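PDB 4K4K: putative fimbrium subunit Fim1C from Bacteroides uniformis, which is a putative component of the tip of fimbriae, surface filaments through which the bacterium adheres to surfaces and forms biofilms. Local coordinates for residues K140-D145 against G205-A210; T103-V108 against Q170-T175; T163-S168 against L196-L201; A217-V222 against A229-V234. All blocks are in the same frame, centred on the assembly; numbering follows the deposited sequence.

How the interactions relate
Interaction 2 opens first in the chain. Its strand 101-105 pairs with strand 164-177. Interaction 1 starts in between, on strand 132-150, and closes on strand 202-207, so interactions 1 and 2 cross. Interaction 3 uses the earlier part of strand 164-177, pairs it with 192-199 and lies nested inside the loop of interaction 1; it also crosses interaction 2. Interaction 4 follows in series as a short hairpin loop. Interactions 1 and 3 touch where Leu-144 meets Ile-167 and Leu-196. Strand 217-222 of interaction 4 lies beside strand 164-177 of interaction 3; the centres of interactions 3 and 4 are about 10 Å apart.

Interaction 1: residues K140-D145 against G205-A210; sequences KLVKLD and GIVLPA
Lys-140 touches the other segment through its backbone: its O lies 3.7 Å from Pro-209 CG. Its NZ bonds to Gly-182 O. Leu-141 spreads its branches over Ile-206 and over Leu-208 and Pro-209. Its CD1 reaches Ile-206 CG2, while CD2 packs 4.0 Å from Leu-208 CD2, the two leucines lying side by side and pointing the same way. Val-104 of strand 101-105 touches both leucines. Val-142 pairs with Val-207 through two backbone bonds, Val-142 N to Val-207 O at 3.0 Å and Val-207 N to Val-142 O at 2.8 Å. Its CG1 is anti to the backbone N (chi1 173°), leaving CG2 to meet Pro-209 CA at 3.8 Å. The pairing is antiparallel and joins strands 132-150 and 202-207 inside the fimbrillin-like fold, where strand 247-256 also runs parallel to 132-150. Lys-143 shares the other face of the sheet with Ile-206. A bend at chi2 (73°) brings CD to 3.5 Å from Gly-205 O, and NZ goes on to a salt bridge with Glu-204 and a bond to Gln-112. Leu-144 returns to the Val-142 face. Its N gives an almost straight bond to Gly-205 O, 2.8 Å and 178°, and its side chain crosses that of Val-207 at about a right angle.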
loop_
_atom_site.group_PDB
_atom_site.type_symbol
_atom_site.label_atom_id
_atom_site.label_comp_id
_atom_site.label_asym_id
_atom_site.label_seq_id
_atom_site.Cartn_x
_atom_site.Cartn_y
_atom_site.Cartn_z
ATOM N N LYS A 140 2.839 2.280 3.191
ATOM C CA LYS A 140 4.022 1.802 3.944
ATOM C C LYS A 140 4.921 0.882 3.092
ATOM O O LYS A 140 6.074 0.619 3.476
ATOM C CB LYS A 140 3.586 1.065 5.218
ATOM C CG LYS A 140 2.817 1.979 6.191
ATOM C CD LYS A 140 3.713 3.074 6.792
ATOM C CE LYS A 140 2.858 4.096 7.523
ATOM N NZ LYS A 140 3.701 5.136 8.164
ATOM N N LEU A 141 4.405 0.427 1.914
ATOM C CA LEU A 141 5.140 -0.474 1.036
ATOM C C LEU A 141 5.527 0.247 -0.262
ATOM O O LEU A 141 5.595 1.472 -0.279
ATOM C CB LEU A 141 4.375 -1.785 0.799
ATOM C CG LEU A 141 3.837 -2.461 2.121
ATOM C CD1 LEU A 141 3.027 -3.725 1.782
ATOM C CD2 LEU A 141 4.962 -2.769 3.108
ATOM N N VAL A 142 5.861 -0.511 -1.307
ATOM C CA VAL A 142 6.395 0.053 -2.555
ATOM C C VAL A 142 5.574 -0.447 -3.739
ATOM O O VAL A 142 5.288 -1.636 -3.827
ATOM C CB VAL A 142 7.886 -0.359 -2.681
ATOM C CG1 VAL A 142 8.477 0.040 -4.046
ATOM C CG2 VAL A 142 8.721 0.202 -1.529
ATOM N N LYS A 143 5.211 0.465 -4.652
ATOM C CA LYS A 143 4.436 0.103 -5.823
ATOM C C LYS A 143 5.341 0.005 -7.048
ATOM O O LYS A 143 6.165 0.893 -7.287
ATOM C CB LYS A 143 3.321 1.142 -6.066
ATOM C CG LYS A 143 2.427 0.896 -7.306
ATOM C CD LYS A 143 1.482 -0.251 -7.090
ATOM C CE LYS A 143 0.586 -0.465 -8.295
ATOM N NZ LYS A 143 -0.500 -1.432 -7.993
ATOM N N LEU A 144 5.168 -1.070 -7.825
ATOM C CA LEU A 144 5.859 -1.230 -9.117
ATOM C C LEU A 144 4.812 -1.091 -10.206
ATOM O O LEU A 144 3.780 -1.761 -10.145
ATOM C CB LEU A 144 6.596 -2.575 -9.234
ATOM C CG LEU A 144 7.574 -2.940 -8.098
ATOM C CD1 LEU A 144 8.238 -4.284 -8.375
ATOM C CD2 LEU A 144 8.622 -1.834 -7.859
ATOM N N ASP A 145 5.067 -0.213 -11.190
ATOM C CA ASP A 145 4.147 0.064 -12.285
ATOM C C ASP A 145 4.948 -0.119 -13.567
ATOM O O ASP A 145 5.860 0.655 -13.833
ATOM C CB ASP A 145 3.574 1.490 -12.127
ATOM C CG ASP A 145 2.471 1.855 -13.110
ATOM O OD1 ASP A 145 2.651 1.617 -14.326
ATOM O OD2 ASP A 145 1.477 2.471 -12.684
ATOM N N GLY A 205 2.750 -4.424 -9.170
ATOM C CA GLY A 205 3.020 -5.176 -7.958
ATOM C C GLY A 205 3.215 -4.278 -6.761
ATOM O O GLY A 205 3.463 -3.090 -6.915
ATOM N N ILE A 206 3.092 -4.850 -5.569
ATOM C CA ILE A 206 3.368 -4.185 -4.304
ATOM C C ILE A 206 4.440 -5.023 -3.638
ATOM O O ILE A 206 4.261 -6.232 -3.454
ATOM C CB ILE A 206 2.112 -3.986 -3.418
ATOM C CG1 ILE A 206 1.155 -2.980 -4.098
ATOM C CG2 ILE A 206 2.519 -3.489 -1.986
ATOM C CD1 ILE A 206 -0.227 -2.809 -3.436
ATOM N N VAL A 207 5.582 -4.409 -3.361
ATOM C CA VAL A 207 6.718 -5.140 -2.795
ATOM C C VAL A 207 7.189 -4.450 -1.517
ATOM O O VAL A 207 6.796 -3.313 -1.233
ATOM C CB VAL A 207 7.876 -5.288 -3.829
ATOM C CG1 VAL A 207 7.415 -6.085 -5.066
ATOM C CG2 VAL A 207 8.465 -3.922 -4.211
ATOM N N LEU A 208 8.081 -5.117 -0.787
ATOM C CA LEU A 208 8.597 -4.544 0.439
ATOM C C LEU A 208 9.698 -3.531 0.167
ATOM O O LEU A 208 10.502 -3.719 -0.761
ATOM C CB LEU A 208 9.164 -5.661 1.338
ATOM C CG LEU A 208 8.202 -6.750 1.803
ATOM C CD1 LEU A 208 8.888 -7.646 2.817
ATOM C CD2 LEU A 208 6.919 -6.148 2.418
ATOM N N PRO A 209 9.835 -2.518 1.051
ATOM C CA PRO A 209 10.996 -1.613 0.934
ATOM C C PRO A 209 12.295 -2.406 1.064
ATOM O O PRO A 209 12.323 -3.433 1.745
ATOM C CB PRO A 209 10.817 -0.638 2.114
ATOM C CG PRO A 209 9.351 -0.756 2.505
ATOM C CD PRO A 209 8.991 -2.176 2.220
ATOM N N ALA A 210 13.344 -1.968 0.382
ATOM C CA ALA A 210 14.650 -2.624 0.386
ATOM C C ALA A 210 15.742 -1.586 0.266
ATOM O O ALA A 210 15.721 -0.756 -0.657
ATOM C CB ALA A 210 14.760 -3.629 -0.765
#

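Interaction 2: residues T103-V108 against Q170-T175; sequences TVDVSV and QQTAAT
Val-104 and Ala-174 face each other in an antiparallel pair between strands 101-105 and 164-177 of the fimbrillin-like fold. Their side chains share the buried face of the pair, with the two CB atoms 3.9 Å apart. Val-104 CB is also 3.4 Å from Ala-174 O. Leu-117 touches Val-104 as well. The backbone is closed by Val-104 N to Ala-174 O at 2.7 Å and by Ala-174 N to Val-104 O. Beyond the strand the chain turns, but Val-106 N still bonds to Thr-172 O. Val-106 CG2 sits between the backbone N and the carbonyl carbon (CG1 at chi1 -66°), and from there it lies against Thr-172 CA at 3.8 Å. Asp-105 lies on the other, solvent-exposed face. Its OD1 takes two bonds from Ser-107. The bond from Ser-107 N closes an Asx turn and meets OD1 from above the carboxylate plane; the bond from OG uses the syn lone pair. In this one of two modelled Ser-107 conformers, the bonds restrain the carboxylate, and OG lies 3.5 Å from Thr-172 CB. A water bonds to Thr-172 OG1 at 2.7 Å and donates a weak bond to Asp-105 OD1 at 3.4 Å.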
loop_
_atom_site.group_PDB
_atom_site.type_symbol
_atom_site.label_atom_id
_atom_site.label_comp_id
_atom_site.label_asym_id
_atom_site.label_seq_id
_atom_site.Cartn_x
_atom_site.Cartn_y
_atom_site.Cartn_z
ATOM N N THR A 103 0.651 -7.719 10.330
ATOM C CA THR A 103 1.633 -8.622 9.701
ATOM C C THR A 103 1.425 -8.551 8.193
ATOM O O THR A 103 0.309 -8.744 7.716
ATOM C CB THR A 103 1.527 -10.052 10.265
ATOM O OG1 THR A 103 0.171 -10.487 10.155
ATOM C CG2 THR A 103 1.955 -10.138 11.736
ATOM N N VAL A 104 2.479 -8.169 7.461
ATOM C CA VAL A 104 2.479 -8.014 6.011
ATOM C C VAL A 104 2.927 -9.308 5.356
ATOM O O VAL A 104 3.968 -9.839 5.739
ATOM C CB VAL A 104 3.447 -6.849 5.568
ATOM C CG1 VAL A 104 3.545 -6.731 4.053
ATOM C CG2 VAL A 104 3.067 -5.497 6.185
ATOM N N ASP A 105 2.225 -9.743 4.306
ATOM C CA ASP A 105 2.628 -10.864 3.460
ATOM C C ASP A 105 2.331 -10.445 2.012
ATOM O O ASP A 105 1.181 -10.184 1.689
ATOM C CB ASP A 105 1.934 -12.192 3.854
ATOM C CG ASP A 105 2.349 -13.406 3.027
ATOM O OD1 ASP A 105 3.182 -13.248 2.089
ATOM O OD2 ASP A 105 1.821 -14.504 3.288
ATOM N N VAL A 106 3.376 -10.224 1.203
ATOM C CA VAL A 106 3.191 -9.763 -0.183
ATOM C C VAL A 106 3.364 -10.953 -1.172
ATOM O O VAL A 106 3.484 -10.699 -2.373
ATOM C CB VAL A 106 4.083 -8.538 -0.567
ATOM C CG1 VAL A 106 3.693 -7.273 0.231
ATOM C CG2 VAL A 106 5.576 -8.855 -0.418
ATOM N N SER A 107 3.349 -12.237 -0.675
ATOM C CA SER A 107 3.456 -13.437 -1.535
ATOM C C SER A 107 2.281 -13.530 -2.492
ATOM O O SER A 107 2.429 -14.067 -3.592
ATOM C CB SER A 107 3.516 -14.712 -0.698
ATOM O OG SER A 107 4.613 -14.718 0.200
ATOM N N VAL A 108 1.094 -13.049 -2.055
ATOM C CA VAL A 108 -0.135 -13.081 -2.865
ATOM C C VAL A 108 -0.415 -11.639 -3.271
ATOM O O VAL A 108 -0.742 -10.800 -2.423
ATOM C CB VAL A 108 -1.343 -13.766 -2.157
ATOM C CG1 VAL A 108 -2.593 -13.702 -3.043
ATOM C CG2 VAL A 108 -1.018 -15.221 -1.802
ATOM N N GLN A 170 12.897 -11.615 -3.543
ATOM C CA GLN A 170 12.090 -10.733 -2.716
ATOM C C GLN A 170 11.900 -11.268 -1.329
ATOM O O GLN A 170 11.597 -12.454 -1.163
ATOM C CB GLN A 170 10.688 -10.541 -3.328
ATOM C CG GLN A 170 10.678 -9.874 -4.694
ATOM C CD GLN A 170 11.238 -8.481 -4.654
ATOM O OE1 GLN A 170 12.317 -8.205 -5.197
ATOM N NE2 GLN A 170 10.556 -7.581 -3.962
ATOM N N GLN A 171 11.973 -10.374 -0.343
ATOM C CA GLN A 171 11.538 -10.660 1.020
ATOM C C GLN A 171 10.022 -10.499 0.948
ATOM O O GLN A 171 9.550 -9.622 0.206
ATOM C CB GLN A 171 12.184 -9.710 2.045
ATOM C CG GLN A 171 13.670 -9.993 2.284
ATOM C CD GLN A 171 13.954 -11.350 2.897
ATOM O OE1 GLN A 171 13.130 -11.935 3.612
ATOM N NE2 GLN A 171 15.125 -11.891 2.617
ATOM N N THR A 172 9.245 -11.341 1.639
ATOM C CA THR A 172 7.791 -11.250 1.499
ATOM C C THR A 172 7.056 -10.972 2.819
ATOM O O THR A 172 5.854 -10.667 2.778
ATOM C CB THR A 172 7.236 -12.544 0.874
ATOM O OG1 THR A 172 7.572 -13.652 1.722
ATOM C CG2 THR A 172 7.723 -12.769 -0.572
ATOM N N ALA A 173 7.760 -11.014 3.965
ATOM C CA ALA A 173 7.139 -10.768 5.278
ATOM C C ALA A 173 7.654 -9.497 5.966
ATOM O O ALA A 173 8.854 -9.242 5.996
ATOM C CB ALA A 173 7.386 -11.967 6.193
ATOM N N ALA A 174 6.742 -8.729 6.545
ATOM C CA ALA A 174 7.098 -7.530 7.298
ATOM C C ALA A 174 6.075 -7.298 8.410
ATOM O O ALA A 174 5.037 -7.938 8.427
ATOM C CB ALA A 174 7.196 -6.306 6.370
ATOM N N THR A 175 6.388 -6.399 9.349
ATOM C CA THR A 175 5.505 -6.009 10.435
ATOM C C THR A 175 5.384 -4.509 10.479
ATOM O O THR A 175 6.260 -3.786 9.994
ATOM C CB THR A 175 5.988 -6.540 11.812
ATOM O OG1 THR A 175 7.245 -5.926 12.149
ATOM C CG2 THR A 175 6.114 -8.089 11.852
HETATM O O HOH W 1 5.863 -14.627 3.607
#

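Interaction 3: residues T163-S168 against L196-L201; sequences TTVSIS and LHTDGL
Leu-196 reaches across to Ile-167 with one methyl branch. In one of its two modelled conformers, CG is anti to the carbonyl carbon (chi1 -82°), and chi2 of 90° carries CD1 over the backbone of the other strand. There CD1 lies 3.7 Å from Ile-167 N and 3.8 Å from Ile-167 CG2. That CG2 stands between the backbone N and the carbonyl carbon of Ile-167, because CG1 takes the place anti to N. The other branch of Leu-196, CD2, packs on Leu-144 and Gly-205 of interaction 1. One direct backbone bond joins the segments, from Leu-196 N to Val-165 O at 2.8 Å. Past it the strands spread apart, and a water replaces the return bond of the pair, accepting from Val-165 N and donating to Leu-196 O. Thr-198 lies at this wider end. Its CG2 is anti to the carbonyl carbon and meets Val-165 CG2 at 4.1 Å and Thr-163 O at 3.7 Å. A second water donates to both Thr-163 O and Gly-200 O. Val-165 also touches Phe-220 of interaction 4. Two antiparallel strands of the fimbrillin-like fold, 164-177 and 192-199, thus pair directly at one end and splay into water-bridged contact at the other.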
loop_
_atom_site.group_PDB
_atom_site.type_symbol
_atom_site.label_atom_id
_atom_site.label_comp_id
_atom_site.label_asym_id
_atom_site.label_seq_id
_atom_site.Cartn_x
_atom_site.Cartn_y
_atom_site.Cartn_z
ATOM N N THR A 163 2.690 -11.639 -22.397
ATOM C CA THR A 163 3.944 -11.537 -21.642
ATOM C C THR A 163 3.667 -11.540 -20.137
ATOM O O THR A 163 2.809 -10.793 -19.662
ATOM C CB THR A 163 4.756 -10.283 -22.065
ATOM O OG1 THR A 163 5.123 -10.418 -23.431
ATOM C CG2 THR A 163 6.013 -10.070 -21.215
ATOM N N THR A 164 4.399 -12.371 -19.384
ATOM C CA THR A 164 4.275 -12.404 -17.919
ATOM C C THR A 164 5.500 -11.713 -17.325
ATOM O O THR A 164 6.552 -11.656 -17.963
ATOM C CB THR A 164 4.105 -13.828 -17.384
ATOM O OG1 THR A 164 5.262 -14.586 -17.730
ATOM C CG2 THR A 164 2.846 -14.502 -17.888
ATOM N N VAL A 165 5.352 -11.171 -16.116
ATOM C CA VAL A 165 6.417 -10.431 -15.447
ATOM C C VAL A 165 6.546 -10.932 -14.023
ATOM O O VAL A 165 5.536 -11.035 -13.319
ATOM C CB VAL A 165 6.150 -8.882 -15.467
ATOM C CG1 VAL A 165 7.355 -8.087 -14.937
ATOM C CG2 VAL A 165 5.760 -8.397 -16.858
ATOM N N SER A 166 7.777 -11.165 -13.576
ATOM C CA SER A 166 8.041 -11.513 -12.182
ATOM C C SER A 166 9.287 -10.770 -11.707
ATOM O O SER A 166 10.068 -10.288 -12.533
ATOM C CB SER A 166 8.184 -13.025 -12.018
ATOM O OG SER A 166 9.371 -13.481 -12.643
ATOM N N ILE A 167 9.453 -10.638 -10.391
ATOM C CA ILE A 167 10.630 -9.999 -9.792
ATOM C C ILE A 167 11.257 -11.013 -8.838
ATOM O O ILE A 167 10.541 -11.683 -8.089
ATOM C CB ILE A 167 10.316 -8.626 -9.127
ATOM C CG1 ILE A 167 11.612 -7.908 -8.671
ATOM C CG2 ILE A 167 9.247 -8.719 -8.005
ATOM C CD1 ILE A 167 11.420 -6.418 -8.156
ATOM N N SER A 168 12.585 -11.146 -8.892
ATOM C CA SER A 168 13.321 -12.132 -8.112
ATOM C C SER A 168 13.820 -11.609 -6.767
ATOM O O SER A 168 13.881 -10.404 -6.525
ATOM C CB SER A 168 14.527 -12.630 -8.917
ATOM O OG SER A 168 15.496 -11.596 -9.017
ATOM N N LEU A 196 4.163 -10.699 -10.856
ATOM C CA LEU A 196 3.410 -9.444 -10.894
ATOM C C LEU A 196 2.096 -9.666 -11.644
ATOM O O LEU A 196 2.030 -10.562 -12.485
ATOM C CB LEU A 196 4.247 -8.334 -11.561
ATOM C CG LEU A 196 5.253 -7.635 -10.649
ATOM C CD1 LEU A 196 6.597 -8.328 -10.662
ATOM C CD2 LEU A 196 5.443 -6.199 -11.066
ATOM N N HIS A 197 1.053 -8.883 -11.338
ATOM C CA HIS A 197 -0.266 -8.953 -11.967
ATOM C C HIS A 197 -0.200 -8.230 -13.340
ATOM O O HIS A 197 0.125 -7.047 -13.349
ATOM C CB HIS A 197 -1.280 -8.311 -10.975
ATOM C CG HIS A 197 -2.606 -7.871 -11.526
ATOM N ND1 HIS A 197 -3.038 -6.559 -11.390
ATOM C CD2 HIS A 197 -3.595 -8.596 -12.097
ATOM C CE1 HIS A 197 -4.241 -6.518 -11.939
ATOM N NE2 HIS A 197 -4.624 -7.718 -12.372
ATOM N N THR A 198 -0.533 -8.908 -14.446
ATOM C CA THR A 198 -0.546 -8.301 -15.778
ATOM C C THR A 198 -1.951 -8.112 -16.322
ATOM O O THR A 198 -2.817 -8.970 -16.132
ATOM C CB THR A 198 0.255 -9.112 -16.807
ATOM O OG1 THR A 198 -0.219 -10.459 -16.822
ATOM C CG2 THR A 198 1.743 -9.067 -16.579
ATOM N N ASP A 199 -2.144 -7.015 -17.062
ATOM C CA ASP A 199 -3.380 -6.651 -17.734
ATOM C C ASP A 199 -2.958 -6.058 -19.048
ATOM O O ASP A 199 -2.643 -4.865 -19.130
ATOM C CB ASP A 199 -4.211 -5.679 -16.873
ATOM C CG ASP A 199 -5.596 -5.328 -17.411
ATOM O OD1 ASP A 199 -5.989 -5.878 -18.467
ATOM O OD2 ASP A 199 -6.297 -4.524 -16.759
ATOM N N GLY A 200 -2.859 -6.924 -20.046
ATOM C CA GLY A 200 -2.365 -6.561 -21.364
ATOM C C GLY A 200 -0.878 -6.295 -21.258
ATOM O O GLY A 200 -0.146 -7.087 -20.656
ATOM N N LEU A 201 -0.438 -5.132 -21.738
ATOM C CA LEU A 201 0.983 -4.820 -21.673
ATOM C C LEU A 201 1.343 -3.960 -20.442
ATOM O O LEU A 201 2.372 -3.289 -20.425
ATOM C CB LEU A 201 1.452 -4.191 -22.985
ATOM C CG LEU A 201 1.340 -5.123 -24.221
ATOM C CD1 LEU A 201 1.800 -4.430 -25.469
ATOM C CD2 LEU A 201 2.093 -6.461 -24.013
HETATM O O HOH W 2 0.522 -9.735 -20.693
HETATM O O HOH W 3 2.830 -11.450 -14.929
#

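Interaction 4: residues A217-V222 against A229-V234; sequences ALTFTV and AFHWDV
Leu-218 and Trp-232 lie side by side on the largely buried face, pointing the same way. Leu-218 CD1 is 3.8 Å from Trp-232 CE3, and its CG meets Val-234 CG2 at 4.0 Å. The indole ring meets Tyr-251 with planes at about 70°, and it is touched by Val-260 and Val-262 of strand 259-268. On the same face, Val-222 CG2 comes in at the edge of the Phe-230 ring, 3.8 Å from CE2. Phe-220 packs against Phe-230 mainly near the backbone, where their CB atoms are 4.4 Å apart. Ile-253 and Ile-255 of strand 247-256 lie against these two phenylalanines. The opposite face is more open to solvent, and apart from the bond between His-231 and Thr-219 its side chains meet less closely. His-231 ND1 donates to Thr-219 OG1 at 3.0 Å, with the hydroxyl 21° out of the imidazole plane. Thr-219 OG1 and the His-231 ring are each anti to their own carbonyl carbon, so the two groups run side by side. Thr-219 CG2 also lies 3.6 Å from His-231 CE1. Ala-217 CB and Asp-233 OD1 approach only to 4.0 Å. Four backbone hydrogen bonds join the two strands; both bonds of the Phe-220 and Phe-230 pair are nearly straight. The result is a regular antiparallel beta hairpin, one face largely hydrophobic and one mixed (Thr, His, Asp, Ala), beside strand 164-177 in the fimbrillin-like fold.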
loop_
_atom_site.group_PDB
_atom_site.type_symbol
_atom_site.label_atom_id
_atom_site.label_comp_id
_atom_site.label_asym_id
_atom_site.label_seq_id
_atom_site.Cartn_x
_atom_site.Cartn_y
_atom_site.Cartn_z
ATOM N N ALA A 217 15.967 -9.025 -10.155
ATOM C CA ALA A 217 15.788 -8.924 -11.588
ATOM C C ALA A 217 14.329 -9.067 -11.969
ATOM O O ALA A 217 13.583 -9.808 -11.324
ATOM C CB ALA A 217 16.621 -9.993 -12.305
ATOM N N LEU A 218 13.921 -8.352 -13.013
ATOM C CA LEU A 218 12.613 -8.523 -13.631
ATOM C C LEU A 218 12.757 -9.573 -14.722
ATOM O O LEU A 218 13.698 -9.485 -15.522
ATOM C CB LEU A 218 12.063 -7.219 -14.244
ATOM C CG LEU A 218 11.737 -6.059 -13.332
ATOM C CD1 LEU A 218 11.156 -4.912 -14.138
ATOM C CD2 LEU A 218 10.740 -6.463 -12.225
ATOM N N THR A 219 11.848 -10.559 -14.771
ATOM C CA THR A 219 11.865 -11.574 -15.832
ATOM C C THR A 219 10.625 -11.374 -16.685
ATOM O O THR A 219 9.511 -11.341 -16.161
ATOM C CB THR A 219 11.991 -13.015 -15.285
ATOM O OG1 THR A 219 13.233 -13.114 -14.583
ATOM C CG2 THR A 219 11.959 -14.093 -16.400
ATOM N N PHE A 220 10.820 -11.248 -18.004
ATOM C CA PHE A 220 9.735 -11.113 -18.962
ATOM C C PHE A 220 9.692 -12.366 -19.806
ATOM O O PHE A 220 10.644 -12.603 -20.547
ATOM C CB PHE A 220 9.944 -9.874 -19.868
ATOM C CG PHE A 220 10.093 -8.598 -19.086
ATOM C CD1 PHE A 220 11.347 -8.164 -18.659
ATOM C CD2 PHE A 220 8.976 -7.852 -18.730
ATOM C CE1 PHE A 220 11.477 -7.004 -17.891
ATOM C CE2 PHE A 220 9.106 -6.701 -17.956
ATOM C CZ PHE A 220 10.356 -6.294 -17.536
ATOM N N THR A 221 8.622 -13.173 -19.688
ATOM C CA THR A 221 8.462 -14.401 -20.482
ATOM C C THR A 221 7.515 -14.064 -21.624
ATOM O O THR A 221 6.353 -13.742 -21.362
ATOM C CB THR A 221 7.965 -15.552 -19.590
ATOM O OG1 THR A 221 8.729 -15.578 -18.381
ATOM C CG2 THR A 221 8.023 -16.913 -20.290
ATOM N N VAL A 222 8.009 -14.097 -22.862
ATOM C CA VAL A 222 7.245 -13.744 -24.042
ATOM C C VAL A 222 6.791 -15.015 -24.778
ATOM O O VAL A 222 7.617 -15.683 -25.397
ATOM C CB VAL A 222 8.072 -12.803 -24.957
ATOM C CG1 VAL A 222 7.236 -12.309 -26.126
ATOM C CG2 VAL A 222 8.643 -11.617 -24.163
ATOM N N ALA A 229 12.554 -16.063 -22.231
ATOM C CA ALA A 229 12.611 -15.204 -21.058
ATOM C C ALA A 229 13.772 -14.220 -21.137
ATOM O O ALA A 229 14.910 -14.613 -21.393
ATOM C CB ALA A 229 12.719 -16.039 -19.792
ATOM N N PHE A 230 13.454 -12.932 -20.944
ATOM C CA PHE A 230 14.389 -11.807 -20.874
ATOM C C PHE A 230 14.526 -11.414 -19.420
ATOM O O PHE A 230 13.511 -11.400 -18.717
ATOM C CB PHE A 230 13.871 -10.613 -21.678
ATOM C CG PHE A 230 13.719 -10.826 -23.157
ATOM C CD1 PHE A 230 14.763 -10.551 -24.020
ATOM C CD2 PHE A 230 12.510 -11.247 -23.692
ATOM C CE1 PHE A 230 14.622 -10.749 -25.390
ATOM C CE2 PHE A 230 12.367 -11.433 -25.065
ATOM C CZ PHE A 230 13.422 -11.173 -25.904
ATOM N N HIS A 231 15.756 -11.119 -18.966
ATOM C CA HIS A 231 16.043 -10.724 -17.583
ATOM C C HIS A 231 16.662 -9.346 -17.559
ATOM O O HIS A 231 17.491 -9.027 -18.418
ATOM C CB HIS A 231 16.964 -11.746 -16.892
ATOM C CG HIS A 231 16.526 -13.170 -17.086
ATOM N ND1 HIS A 231 15.605 -13.765 -16.238
ATOM C CD2 HIS A 231 16.860 -14.057 -18.058
ATOM C CE1 HIS A 231 15.429 -14.995 -16.702
ATOM N NE2 HIS A 231 16.150 -15.213 -17.802
ATOM N N TRP A 232 16.256 -8.510 -16.595
ATOM C CA TRP A 232 16.797 -7.162 -16.475
ATOM C C TRP A 232 17.065 -6.857 -15.007
ATOM O O TRP A 232 16.191 -7.088 -14.168
ATOM C CB TRP A 232 15.850 -6.136 -17.114
ATOM C CG TRP A 232 16.275 -4.709 -16.888
ATOM C CD1 TRP A 232 17.236 -4.012 -17.565
ATOM C CD2 TRP A 232 15.776 -3.830 -15.875
ATOM N NE1 TRP A 232 17.363 -2.745 -17.039
ATOM C CE2 TRP A 232 16.481 -2.609 -15.992
ATOM C CE3 TRP A 232 14.799 -3.956 -14.867
ATOM C CZ2 TRP A 232 16.218 -1.513 -15.161
ATOM C CZ3 TRP A 232 14.533 -2.866 -14.054
ATOM C CH2 TRP A 232 15.231 -1.663 -14.205
ATOM N N ASP A 233 18.280 -6.368 -14.696
ATOM C CA ASP A 233 18.664 -6.078 -13.315
ATOM C C ASP A 233 18.065 -4.758 -12.829
ATOM O O ASP A 233 18.368 -3.680 -13.362
ATOM C CB ASP A 233 20.199 -6.094 -13.135
ATOM C CG ASP A 233 20.748 -7.452 -12.693
ATOM O OD1 ASP A 233 20.091 -8.122 -11.844
ATOM O OD2 ASP A 233 21.850 -7.828 -13.157
ATOM N N VAL A 234 17.201 -4.854 -11.800
ATOM C CA VAL A 234 16.513 -3.699 -11.201
ATOM C C VAL A 234 17.525 -2.633 -10.749
ATOM O O VAL A 234 17.281 -1.448 -10.970
ATOM C CB VAL A 234 15.564 -4.126 -10.047
ATOM C CG1 VAL A 234 14.940 -2.915 -9.338
ATOM C CG2 VAL A 234 14.478 -5.061 -10.575
#